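Local coordinates for DHHA1 domain protein (PDB 3KEW) that probably acts as a zinc-binding editing protein related to alanyl-tRNA synthetases, removing wrongly attached amino acids from tRNA, at residues D10-E15 with T203-V208; D60-E63 with V68-V71; K137-A142 with R212-H217. All blocks are in the same frame, centred on the assembly; numbering follows the deposited sequence. Where two conformers were deposited one is given.

How the contacts relate
The three contacts spread along an elongated, two-part chain. Contact 2 lies in the closed antiparallel barrel of the N-terminal part, contact 3 at the far end of the C-terminal part where helix 136-152 packs against edge strand 209-217, and contact 1 ties loops of the two parts together. The centres of contacts 1 and 2 are about 22 Å apart, those of contacts 1 and 3 about 27 Å, and those of contacts 2 and 3 about 37 Å, on opposite sides of the chain's centre. Along the sequence, contact 2 is nested inside contact 1, whereas contacts 1 and 3 cross. The zinc ion is held by H98, H102 and C195, of which H98 and H102 lie on helix 88-112, which touches residues of contacts 1 and 3.

Contact 1 of 3, residues D10-E15 with T203-V208; sequences DQYIKE and TRDLQV
Y12 reaches D205 with the hydroxyl end of its ring, the two side chains approaching from opposite directions and the CA atoms of Y12 and D205 being 11.4 Å apart. The bond to CB points toward 203-208, and chi1 of -70° turns CG beside the backbone N, anti to the carbonyl carbon, from where the ring continues across to D205. Further out, CE2 passes 3.4 Å from D205 OD1 and CZ lies 3.3 Å from that same oxygen, which sits at the ring edge, near its plane. At the tip, Y12 OH donates to D205 OD1 over a short 2.5 Å. The donor comes from above the carboxylate plane, 47° out of it, and the ring and carboxylate planes stand 90° apart.

Behind the ring, D10-I13 forms a type I beta turn whose first residue also makes an Asx turn: Y12 N donates to D10 OD2 at 3.1 Å. Opposite it, D205 belongs to a 3-10 segment in the loop leading to strand 209-217, so the bond joins the approach to the N-terminal barrel to a loop of the C-terminal part. Y12 OH is gripped a second time by the backbone N of R201, while D205 N bonds to N202 OD1; P200 touches both side chains.

Contact 2 of 3, residues D60-E63 with V68-V71; sequences DVYE and VYHV
Y62 and Y69 face each other as a hydrogen-bonded antiparallel pair, tied by two backbone bonds: Y69 N to Y62 O at 2.8 Å and Y62 N to Y69 O at 3.1 Å. Packing is tight on both faces of the hairpin. On one, the Y62 chi1 of 62° sets CG between the backbone N and the carbonyl carbon, which swings the ring over the partner strand. There Y69 CB sits over one ring face, 3.7 Å from the Y62 centroid and 22° off the normal, a CH-pi contact. The two rings do not truly stack: their planes are 20° apart, but the centroids are slid to 5.3 Å. At the Y62 ring edge, V71 CG2 meets CE1 at 3.8 Å. On the other face, that of V61, V68 and H70, a diagonal contact brings V61 CG1 to 3.5 Å from V68 CG1, tighter than usual for two methyl carbons.

The ends are looser. E63 and V68 are a non-hydrogen-bonded pair whose side chains come no nearer than 4.5 Å, CG to CG2, and E63 is exposed. D60, also exposed, offers V71 little beyond CB, although its O accepts a bond from V71 N at 2.9 Å.

Strands 56-64 and 67-72 form two neighbouring strands of the closed antiparallel barrel. Strand 29-34 flanks 67-72 and supplies H31, whose ND1 bonds to Y62 OH; T37 OG1 bonds to H70 NE2, and strand 51-53 continues the barrel beyond 56-64.

Contact 3 of 3, residues K137-A142 with R212-H217; sequences KTIREA and RRWEKH
A helix-on-sheet layer frames this contact: helix 136-152 lies against the four-stranded antiparallel sheet, and W214 rises toward it from strand 209-217, an outermost strand of that sheet within the chain. The local axes come no closer than 10.9 Å, so the gap is bridged by long side chains rather than by backbone. No hydrogen bond joins the two segments, and the contact rests on I139 and R140 meeting the indole.

I139 meets the ring from above. Its chi2 is extended, carrying CD1 away from the helix to the indole, where it lies 3.4 Å from the centroid of the five-membered ring of W214, just 2° off the normal, which makes this a CH-pi contact centred on that ring. The other branch, CG2, approaches the six-membered half, 3.9 Å from W214 CE3, so the two ends of the isoleucine span both rings of the indole. T221 and I223 of the adjacent strand 220-227 also touch W214.

R140 meets the other end of the indole. A bend at chi2 (-61°) carries the guanidinium to the edge of the benzo ring, where the two planes stand 73° apart: the indole edge points at the guanidinium face, not a parallel stack. The polar end is held from outside the segments, NH1 forming a salt bridge with E143 and a hydrogen bond to the backbone O of I211. Helix 88-112 touches the helix along T138, E141 and A142. The nearest approach of the arginine to the strand is R140 NH2, 3.4 Å from W214 CZ3.

Contact 1 of 3, residues D10-E15 with T203-V208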
loop_
_atom_site.group_PDB
_atom_site.type_symbol
_atom_site.label_atom_id
_atom_site.label_comp_id
_atom_site.label_asym_id
_atom_site.label_seq_id
_atom_site.Cartn_x
_atom_site.Cartn_y
_atom_site.Cartn_z
ATOM N N ASP A 10 9.313 7.695 5.552
ATOM C CA ASP A 10 9.274 8.369 4.260
ATOM C C ASP A 10 9.101 7.310 3.177
ATOM O O ASP A 10 10.037 6.586 2.833
ATOM C CB ASP A 10 10.558 9.178 4.035
ATOM C CG ASP A 10 10.541 9.994 2.738
ATOM O OD1 ASP A 10 11.515 10.739 2.533
ATOM O OD2 ASP A 10 9.581 9.909 1.927
ATOM N N GLN A 11 7.896 7.247 2.626
ATOM C CA GLN A 11 7.549 6.218 1.644
ATOM C C GLN A 11 8.175 6.430 0.263
ATOM O O GLN A 11 8.067 5.567 -0.592
ATOM C CB GLN A 11 6.027 6.074 1.525
ATOM C CG GLN A 11 5.274 7.344 1.189
ATOM C CD GLN A 11 4.799 8.083 2.419
ATOM O OE1 GLN A 11 5.599 8.655 3.159
ATOM N NE2 GLN A 11 3.493 8.083 2.643
ATOM N N TYR A 12 8.821 7.577 0.058
ATOM C CA TYR A 12 9.456 7.891 -1.217
ATOM C C TYR A 12 10.948 7.600 -1.253
ATOM O O TYR A 12 11.574 7.781 -2.294
ATOM C CB TYR A 12 9.193 9.341 -1.624
ATOM C CG TYR A 12 7.759 9.598 -2.012
ATOM C CD1 TYR A 12 6.871 10.190 -1.113
ATOM C CD2 TYR A 12 7.284 9.246 -3.272
ATOM C CE1 TYR A 12 5.558 10.425 -1.459
ATOM C CE2 TYR A 12 5.958 9.468 -3.624
ATOM C CZ TYR A 12 5.105 10.065 -2.715
ATOM O OH TYR A 12 3.789 10.301 -3.053
ATOM N N ILE A 13 11.512 7.148 -0.130
ATOM C CA ILE A 13 12.907 6.709 -0.092
ATOM C C ILE A 13 13.032 5.448 -0.942
ATOM O O ILE A 13 12.379 4.437 -0.662
ATOM C CB ILE A 13 13.419 6.436 1.360
ATOM C CG1 ILE A 13 13.501 7.730 2.171
ATOM C CG2 ILE A 13 14.792 5.737 1.348
ATOM C CD1 ILE A 13 13.786 7.502 3.645
ATOM N N LYS A 14 13.850 5.524 -1.988
ATOM C CA LYS A 14 14.074 4.379 -2.866
ATOM C C LYS A 14 15.507 3.829 -2.837
ATOM O O LYS A 14 15.757 2.724 -3.322
ATOM C CB LYS A 14 13.624 4.698 -4.299
ATOM C CG LYS A 14 14.406 5.784 -5.025
ATOM C CD LYS A 14 13.821 5.985 -6.431
ATOM C CE LYS A 14 14.875 6.406 -7.447
ATOM N NZ LYS A 14 15.074 7.876 -7.498
ATOM N N GLU A 15 16.440 4.611 -2.289
ATOM C CA GLU A 15 17.820 4.166 -2.028
ATOM C C GLU A 15 18.214 4.565 -0.622
ATOM O O GLU A 15 17.863 5.664 -0.162
ATOM C CB GLU A 15 18.821 4.813 -2.971
ATOM C CG GLU A 15 18.618 4.547 -4.437
ATOM C CD GLU A 15 19.425 5.502 -5.282
ATOM O OE1 GLU A 15 18.912 5.934 -6.337
ATOM O OE2 GLU A 15 20.565 5.831 -4.875
ATOM N N THR A 203 -3.092 12.573 -4.091
ATOM C CA THR A 203 -3.905 11.905 -5.126
ATOM C C THR A 203 -3.378 12.124 -6.560
ATOM O O THR A 203 -3.612 11.291 -7.440
ATOM C CB THR A 203 -5.405 12.281 -5.032
ATOM O OG1 THR A 203 -5.558 13.702 -5.166
ATOM C CG2 THR A 203 -6.023 11.806 -3.682
ATOM N N ARG A 204 -2.652 13.226 -6.787
ATOM C CA ARG A 204 -2.039 13.513 -8.100
ATOM C C ARG A 204 -1.061 12.424 -8.531
ATOM O O ARG A 204 -0.965 12.111 -9.720
ATOM C CB ARG A 204 -1.358 14.890 -8.102
ATOM C CG ARG A 204 -0.743 15.370 -9.425
ATOM C CD ARG A 204 -1.705 15.324 -10.612
ATOM N NE ARG A 204 -1.021 15.609 -11.876
ATOM C CZ ARG A 204 -0.350 14.714 -12.604
ATOM N NH1 ARG A 204 -0.254 13.445 -12.213
ATOM N NH2 ARG A 204 0.230 15.093 -13.734
ATOM N N ASP A 205 -0.367 11.831 -7.555
ATOM C CA ASP A 205 0.528 10.689 -7.790
ATOM C C ASP A 205 -0.124 9.462 -8.434
ATOM O O ASP A 205 0.576 8.606 -8.979
ATOM C CB ASP A 205 1.209 10.275 -6.484
ATOM C CG ASP A 205 2.525 10.999 -6.247
ATOM O OD1 ASP A 205 3.391 10.429 -5.553
ATOM O OD2 ASP A 205 2.706 12.126 -6.757
ATOM N N LEU A 206 -1.454 9.376 -8.378
ATOM C CA LEU A 206 -2.192 8.309 -9.061
ATOM C C LEU A 206 -2.217 8.425 -10.584
ATOM O O LEU A 206 -2.451 7.426 -11.259
ATOM C CB LEU A 206 -3.627 8.250 -8.555
ATOM C CG LEU A 206 -4.085 7.279 -7.471
ATOM C CD1 LEU A 206 -2.941 6.677 -6.697
ATOM C CD2 LEU A 206 -5.019 8.027 -6.551
ATOM N N GLN A 207 -2.006 9.641 -11.101
ATOM C CA GLN A 207 -2.026 9.990 -12.547
ATOM C C GLN A 207 -3.440 9.952 -13.121
ATOM O O GLN A 207 -4.002 10.988 -13.499
ATOM C CB GLN A 207 -1.088 9.111 -13.410
ATOM C CG GLN A 207 0.382 9.010 -12.961
ATOM C CD GLN A 207 1.135 7.876 -13.685
ATOM O OE1 GLN A 207 0.895 7.606 -14.864
ATOM N NE2 GLN A 207 2.035 7.214 -12.978
ATOM N N VAL A 208 -3.997 8.745 -13.171
ATOM C CA VAL A 208 -5.312 8.468 -13.739
ATOM C C VAL A 208 -5.840 7.144 -13.153
ATOM O O VAL A 208 -5.064 6.262 -12.776
ATOM C CB VAL A 208 -5.242 8.454 -15.309
ATOM C CG1 VAL A 208 -4.405 7.286 -15.822
ATOM C CG2 VAL A 208 -6.625 8.493 -15.952
#

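Contact 2 of 3, residues D60-E63 with V68-V71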
loop_
_atom_site.group_PDB
_atom_site.type_symbol
_atom_site.label_atom_id
_atom_site.label_comp_id
_atom_site.label_asym_id
_atom_site.label_seq_id
_atom_site.Cartn_x
_atom_site.Cartn_y
_atom_site.Cartn_z
ATOM N N ASP A 60 12.763 -11.908 -1.837
ATOM C CA ASP A 60 11.585 -11.946 -0.981
ATOM C C ASP A 60 11.846 -11.086 0.238
ATOM O O ASP A 60 12.989 -10.965 0.695
ATOM C CB ASP A 60 11.270 -13.388 -0.547
ATOM C CG ASP A 60 9.905 -13.524 0.117
ATOM O OD1 ASP A 60 8.956 -12.805 -0.282
ATOM O OD2 ASP A 60 9.783 -14.361 1.041
ATOM N N VAL A 61 10.789 -10.457 0.738
ATOM C CA VAL A 61 10.847 -9.717 1.987
ATOM C C VAL A 61 9.630 -10.142 2.792
ATOM O O VAL A 61 8.511 -10.174 2.273
ATOM C CB VAL A 61 10.850 -8.173 1.786
ATOM C CG1 VAL A 61 11.021 -7.471 3.111
ATOM C CG2 VAL A 61 11.964 -7.734 0.871
ATOM N N TYR A 62 9.859 -10.504 4.047
ATOM C CA TYR A 62 8.781 -10.870 4.951
ATOM C C TYR A 62 9.058 -10.317 6.339
ATOM O O TYR A 62 10.195 -9.956 6.657
ATOM C CB TYR A 62 8.591 -12.396 4.989
ATOM C CG TYR A 62 9.785 -13.185 5.504
ATOM C CD1 TYR A 62 10.819 -13.569 4.647
ATOM C CD2 TYR A 62 9.863 -13.571 6.846
ATOM C CE1 TYR A 62 11.910 -14.301 5.118
ATOM C CE2 TYR A 62 10.946 -14.301 7.327
ATOM C CZ TYR A 62 11.960 -14.670 6.458
ATOM O OH TYR A 62 13.036 -15.389 6.934
ATOM N N GLU A 63 8.014 -10.250 7.158
ATOM C CA GLU A 63 8.145 -9.822 8.539
ATOM C C GLU A 63 7.846 -10.986 9.475
ATOM O O GLU A 63 6.839 -11.676 9.317
ATOM C CB GLU A 63 7.217 -8.646 8.848
ATOM C CG GLU A 63 7.502 -7.974 10.188
ATOM C CD GLU A 63 6.591 -6.796 10.479
ATOM O OE1 GLU A 63 6.221 -6.074 9.526
ATOM O OE2 GLU A 63 6.252 -6.587 11.666
ATOM N N VAL A 68 11.946 -7.366 9.865
ATOM C CA VAL A 68 11.879 -7.478 8.421
ATOM C C VAL A 68 13.096 -8.247 7.889
ATOM O O VAL A 68 14.239 -7.803 8.038
ATOM C CB VAL A 68 11.759 -6.069 7.750
ATOM C CG1 VAL A 68 11.693 -6.197 6.249
ATOM C CG2 VAL A 68 10.534 -5.317 8.263
ATOM N N TYR A 69 12.832 -9.390 7.262
ATOM C CA TYR A 69 13.875 -10.260 6.718
ATOM C C TYR A 69 13.952 -10.214 5.202
ATOM O O TYR A 69 12.937 -10.291 4.521
ATOM C CB TYR A 69 13.647 -11.708 7.149
ATOM C CG TYR A 69 13.757 -11.939 8.639
ATOM C CD1 TYR A 69 12.636 -11.853 9.459
ATOM C CD2 TYR A 69 14.982 -12.240 9.228
ATOM C CE1 TYR A 69 12.728 -12.058 10.827
ATOM C CE2 TYR A 69 15.086 -12.451 10.605
ATOM C CZ TYR A 69 13.952 -12.362 11.395
ATOM O OH TYR A 69 14.036 -12.563 12.756
ATOM N N HIS A 70 15.170 -10.140 4.685
ATOM C CA HIS A 70 15.417 -10.025 3.258
ATOM C C HIS A 70 16.072 -11.306 2.759
ATOM O O HIS A 70 17.127 -11.709 3.257
ATOM C CB HIS A 70 16.323 -8.816 2.970
ATOM C CG HIS A 70 15.833 -7.532 3.575
ATOM N ND1 HIS A 70 15.814 -7.305 4.935
ATOM C CD2 HIS A 70 15.338 -6.409 3.001
ATOM C CE1 HIS A 70 15.323 -6.100 5.175
ATOM N NE2 HIS A 70 15.030 -5.535 4.017
ATOM N N VAL A 71 15.438 -11.945 1.780
ATOM C CA VAL A 71 15.966 -13.171 1.193
ATOM C C VAL A 71 16.872 -12.818 0.013
ATOM O O VAL A 71 16.412 -12.322 -1.016
ATOM C CB VAL A 71 14.828 -14.151 0.794
ATOM C CG1 VAL A 71 15.386 -15.393 0.122
ATOM C CG2 VAL A 71 14.017 -14.544 2.021
#

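Contact 3 of 3, residues K137-A142 with R212-H217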
loop_
_atom_site.group_PDB
_atom_site.type_symbol
_atom_site.label_atom_id
_atom_site.label_comp_id
_atom_site.label_asym_id
_atom_site.label_seq_id
_atom_site.Cartn_x
_atom_site.Cartn_y
_atom_site.Cartn_z
ATOM N N LYS A 137 -24.321 3.948 -14.894
ATOM C CA LYS A 137 -24.339 5.385 -14.646
ATOM C C LYS A 137 -23.593 5.774 -13.364
ATOM O O LYS A 137 -22.742 6.653 -13.393
ATOM C CB LYS A 137 -25.784 5.906 -14.608
ATOM C CG LYS A 137 -25.909 7.381 -14.223
ATOM C CD LYS A 137 -27.354 7.843 -14.218
ATOM C CE LYS A 137 -27.506 9.135 -13.425
ATOM N NZ LYS A 137 -28.738 9.883 -13.786
ATOM N N THR A 138 -23.912 5.108 -12.254
ATOM C CA THR A 138 -23.346 5.450 -10.941
ATOM C C THR A 138 -21.866 5.087 -10.857
ATOM O O THR A 138 -21.078 5.824 -10.273
ATOM C CB THR A 138 -24.103 4.766 -9.778
ATOM O OG1 THR A 138 -24.240 3.373 -10.062
ATOM C CG2 THR A 138 -25.491 5.380 -9.590
ATOM N N ILE A 139 -21.510 3.955 -11.457
ATOM C CA ILE A 139 -20.130 3.500 -11.529
ATOM C C ILE A 139 -19.263 4.501 -12.297
ATOM O O ILE A 139 -18.214 4.940 -11.791
ATOM C CB ILE A 139 -20.059 2.072 -12.109
ATOM C CG1 ILE A 139 -20.618 1.077 -11.082
ATOM C CG2 ILE A 139 -18.619 1.700 -12.522
ATOM C CD1 ILE A 139 -20.698 -0.346 -11.565
ATOM N N ARG A 140 -19.733 4.915 -13.477
ATOM C CA ARG A 140 -19.010 5.909 -14.291
ATOM C C ARG A 140 -18.943 7.289 -13.635
ATOM O O ARG A 140 -17.974 8.015 -13.835
ATOM C CB ARG A 140 -19.573 6.004 -15.718
ATOM C CG ARG A 140 -19.390 4.737 -16.564
ATOM C CD ARG A 140 -17.946 4.378 -16.759
ATOM N NE ARG A 140 -17.811 3.079 -17.419
ATOM C CZ ARG A 140 -16.674 2.391 -17.515
ATOM N NH1 ARG A 140 -15.557 2.864 -16.979
ATOM N NH2 ARG A 140 -16.659 1.221 -18.145
ATOM N N GLU A 141 -19.956 7.644 -12.840
ATOM C CA GLU A 141 -19.905 8.889 -12.064
ATOM C C GLU A 141 -18.847 8.851 -10.947
ATOM O O GLU A 141 -18.235 9.875 -10.623
ATOM C CB GLU A 141 -21.280 9.228 -11.483
ATOM C CG GLU A 141 -22.226 9.855 -12.488
ATOM C CD GLU A 141 -23.659 9.986 -11.981
ATOM O OE1 GLU A 141 -23.943 9.592 -10.825
ATOM O OE2 GLU A 141 -24.508 10.486 -12.750
ATOM N N ALA A 142 -18.634 7.670 -10.364
ATOM C CA ALA A 142 -17.612 7.511 -9.327
ATOM C C ALA A 142 -16.200 7.556 -9.919
ATOM O O ALA A 142 -15.320 8.202 -9.361
ATOM C CB ALA A 142 -17.839 6.225 -8.531
ATOM N N ARG A 212 -12.357 -0.891 -15.361
ATOM C CA ARG A 212 -12.260 -1.792 -16.507
ATOM C C ARG A 212 -13.586 -2.464 -16.839
ATOM O O ARG A 212 -14.049 -2.435 -17.984
ATOM C CB ARG A 212 -11.233 -2.888 -16.196
ATOM C CG ARG A 212 -9.793 -2.516 -16.476
ATOM C CD ARG A 212 -9.442 -2.858 -17.907
ATOM N NE ARG A 212 -8.026 -2.669 -18.187
ATOM C CZ ARG A 212 -7.103 -3.620 -18.082
ATOM N NH1 ARG A 212 -7.437 -4.844 -17.692
ATOM N NH2 ARG A 212 -5.843 -3.338 -18.367
ATOM N N ARG A 213 -14.170 -3.089 -15.819
ATOM C CA ARG A 213 -15.382 -3.901 -15.927
ATOM C C ARG A 213 -15.873 -4.170 -14.514
ATOM O O ARG A 213 -15.149 -3.930 -13.556
ATOM C CB ARG A 213 -15.085 -5.240 -16.621
ATOM C CG ARG A 213 -13.926 -6.002 -16.005
ATOM C CD ARG A 213 -13.452 -7.129 -16.904
ATOM N NE ARG A 213 -14.163 -8.377 -16.634
ATOM C CZ ARG A 213 -15.177 -8.854 -17.351
ATOM N NH1 ARG A 213 -15.634 -8.201 -18.405
ATOM N NH2 ARG A 213 -15.742 -9.999 -17.005
ATOM N N TRP A 214 -17.097 -4.670 -14.392
ATOM C CA TRP A 214 -17.674 -5.016 -13.100
ATOM C C TRP A 214 -18.665 -6.160 -13.261
ATOM O O TRP A 214 -19.224 -6.355 -14.343
ATOM C CB TRP A 214 -18.357 -3.806 -12.459
ATOM C CG TRP A 214 -19.429 -3.206 -13.311
ATOM C CD1 TRP A 214 -20.759 -3.519 -13.298
ATOM C CD2 TRP A 214 -19.266 -2.186 -14.312
ATOM N NE1 TRP A 214 -21.434 -2.756 -14.221
ATOM C CE2 TRP A 214 -20.544 -1.934 -14.862
ATOM C CE3 TRP A 214 -18.165 -1.461 -14.796
ATOM C CZ2 TRP A 214 -20.753 -0.984 -15.874
ATOM C CZ3 TRP A 214 -18.375 -0.520 -15.801
ATOM C CH2 TRP A 214 -19.659 -0.290 -16.326
ATOM N N GLU A 215 -18.866 -6.921 -12.189
ATOM C CA GLU A 215 -19.899 -7.958 -12.151
ATOM C C GLU A 215 -20.427 -8.153 -10.733
ATOM O O GLU A 215 -19.830 -7.662 -9.765
ATOM C CB GLU A 215 -19.400 -9.285 -12.742
ATOM C CG GLU A 215 -18.196 -9.892 -12.057
ATOM C CD GLU A 215 -17.586 -11.036 -12.857
ATOM O OE1 GLU A 215 -17.191 -12.044 -12.237
ATOM O OE2 GLU A 215 -17.497 -10.936 -14.102
ATOM N N LYS A 216 -21.560 -8.848 -10.624
ATOM C CA LYS A 216 -22.151 -9.138 -9.325
ATOM C C LYS A 216 -21.353 -10.235 -8.621
ATOM O O LYS A 216 -20.947 -11.220 -9.239
ATOM C CB LYS A 216 -23.635 -9.512 -9.476
ATOM C CG LYS A 216 -24.361 -9.828 -8.160
ATOM C CD LYS A 216 -25.753 -9.204 -8.090
ATOM C CE LYS A 216 -25.705 -7.803 -7.486
ATOM N NZ LYS A 216 -27.067 -7.292 -7.174
ATOM N N HIS A 217 -21.097 -10.037 -7.332
ATOM C CA HIS A 217 -20.517 -11.087 -6.504
ATOM C C HIS A 217 -21.315 -11.159 -5.212
ATOM O O HIS A 217 -21.191 -10.281 -4.348
ATOM C CB HIS A 217 -19.031 -10.856 -6.220
ATOM C CG HIS A 217 -18.364 -12.036 -5.587
ATOM N ND1 HIS A 217 -18.350 -12.240 -4.224
ATOM C CD2 HIS A 217 -17.728 -13.098 -6.134
ATOM C CE1 HIS A 217 -17.717 -13.368 -3.958
ATOM N NE2 HIS A 217 -17.332 -13.911 -5.101
#